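Local coordinates for pyridoxal phosphate homeostasis protein (PDB 3CPG) that probably binds pyridoxal 5'-phosphate and takes part in the homeostasis of this cofactor, as a TIM-barrel member of the YggS/PROSC family, at residues A[121-125]-A[126-130]. Residues are numbered along the deposited sequence; the frame is centred on the assembly and turned at random.
Sequences GQLQS and NKIGK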
loop_
_atom_site.group_PDB
_atom_site.type_symbol
_atom_site.label_atom_id
_atom_site.label_comp_id
_atom_site.label_asym_id
_atom_site.label_seq_id
_atom_site.Cartn_x
_atom_site.Cartn_y
_atom_site.Cartn_z
ATOM N N GLY A 121 -1.443 6.819 3.202
ATOM C CA GLY A 121 -1.087 8.186 3.551
ATOM C C GLY A 121 -0.737 8.237 5.030
ATOM O O GLY A 121 -1.003 7.280 5.758
ATOM N N GLN A 122 -0.146 9.339 5.484
ATOM C CA GLN A 122 0.235 9.455 6.888
ATOM C C GLN A 122 -0.990 9.369 7.793
ATOM O O GLN A 122 -2.039 9.942 7.499
ATOM C CB GLN A 122 0.990 10.764 7.134
ATOM C CG GLN A 122 2.299 10.905 6.346
ATOM C CD GLN A 122 3.218 9.695 6.469
ATOM O OE1 GLN A 122 3.182 8.787 5.639
ATOM N NE2 GLN A 122 4.040 9.680 7.509
ATOM N N LEU A 123 -0.844 8.647 8.898
ATOM C CA LEU A 123 -1.939 8.439 9.838
ATOM C C LEU A 123 -1.805 9.226 11.135
ATOM O O LEU A 123 -0.947 8.927 11.969
ATOM C CB LEU A 123 -2.048 6.945 10.160
ATOM C CG LEU A 123 -3.092 6.504 11.189
ATOM C CD1 LEU A 123 -4.479 6.971 10.764
ATOM C CD2 LEU A 123 -3.048 4.985 11.314
ATOM N N GLN A 124 -2.651 10.238 11.295
ATOM C CA GLN A 124 -2.643 11.044 12.508
ATOM C C GLN A 124 -3.153 10.118 13.608
ATOM O O GLN A 124 -4.098 9.361 13.398
ATOM C CB GLN A 124 -3.559 12.259 12.346
ATOM C CG GLN A 124 -3.510 13.232 13.507
ATOM C CD GLN A 124 -4.159 14.559 13.168
ATOM O OE1 GLN A 124 -3.686 15.285 12.295
ATOM N NE2 GLN A 124 -5.251 14.880 13.853
ATOM N N SER A 125 -2.519 10.175 14.775
ATOM C CA SER A 125 -2.873 9.298 15.886
ATOM C C SER A 125 -4.347 9.233 16.288
ATOM O O SER A 125 -4.873 8.151 16.552
ATOM C CB SER A 125 -2.028 9.655 17.111
ATOM O OG SER A 125 -0.647 9.502 16.828
ATOM N N ASN A 126 -5.020 10.377 16.338
ATOM C CA ASN A 126 -6.418 10.366 16.737
ATOM C C ASN A 126 -7.358 9.891 15.633
ATOM O O ASN A 126 -8.572 9.928 15.795
ATOM C CB ASN A 126 -6.838 11.749 17.268
ATOM C CG ASN A 126 -6.864 12.824 16.194
ATOM O OD1 ASN A 126 -6.183 12.729 15.176
ATOM N ND2 ASN A 126 -7.643 13.875 16.439
ATOM N N LYS A 127 -6.785 9.425 14.524
ATOM C CA LYS A 127 -7.570 8.917 13.398
ATOM C C LYS A 127 -7.414 7.400 13.248
ATOM O O LYS A 127 -8.035 6.790 12.379
ATOM C CB LYS A 127 -7.135 9.597 12.092
ATOM C CG LYS A 127 -7.338 11.105 12.064
ATOM C CD LYS A 127 -8.805 11.482 11.941
ATOM C CE LYS A 127 -9.324 11.217 10.531
ATOM N NZ LYS A 127 -10.750 11.620 10.365
ATOM N N ILE A 128 -6.577 6.793 14.080
ATOM C CA ILE A 128 -6.371 5.348 14.006
ATOM C C ILE A 128 -7.697 4.605 14.159
ATOM O O ILE A 128 -8.010 3.699 13.383
ATOM C CB ILE A 128 -5.402 4.866 15.104
ATOM C CG1 ILE A 128 -4.038 5.527 14.906
ATOM C CG2 ILE A 128 -5.278 3.340 15.057
ATOM C CD1 ILE A 128 -3.045 5.224 16.007
ATOM N N GLY A 129 -8.471 4.996 15.165
ATOM C CA GLY A 129 -9.752 4.358 15.403
ATOM C C GLY A 129 -10.698 4.465 14.224
ATOM O O GLY A 129 -11.600 3.644 14.072
ATOM N N LYS A 130 -10.498 5.473 13.382
ATOM C CA LYS A 130 -11.347 5.670 12.210
ATOM C C LYS A 130 -11.051 4.647 11.112
ATOM O O LYS A 130 -11.942 4.274 10.346
ATOM C CB LYS A 130 -11.143 7.075 11.634
ATOM C CG LYS A 130 -11.544 8.213 12.558
ATOM C CD LYS A 130 -13.051 8.278 12.743
ATOM C CE LYS A 130 -13.450 9.500 13.560
ATOM N NZ LYS A 130 -14.930 9.645 13.654
HETATM O O HOH W 1 -7.532 6.869 17.230
#
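The loop that leaves strand 113-119 of the TIM barrel turns into the short helix 128-131 here, with Leu123 packed against Ile128 on the buried side and Gln124 reaching Asn126 on the exposed side. Leu123 CD2 lies 3.8 Å from Ile128 CG1, the two side chains crossing at about a right angle. With CG anti to the backbone N (chi1 177°), the leucine sends CD2 to Ile128 and CD1 to the carbonyl carbon of Lys127; Leu123 and Ile128 also touch Ile150 of helix 144-157. Replacing Leu123 with alanine removes both methyl branches and is likely to open a gap between Ile128, Lys127 and Ile150. The turn itself is closed by Lys127 N, which donates to Gln124 O at 2.9 Å, and by a longer bond of 3.3 Å from Ile128 N to Ser125 O. A water bridges Ser125 O to Gly129 N, and Ser125 OG is hydrogen-bonded to Lys149 NZ. Gln124 NE2 gives a 2.7 Å bond to Asn126 OD1, which lies near the Gln124 amide plane, while NE2 is tilted 25° from the Asn126 carbonyl plane; the side chains run alongside each other. Ser125 O thus accepts from both a backbone N-H and a water, and the amide-to-amide bond ties Gln124 to Asn126.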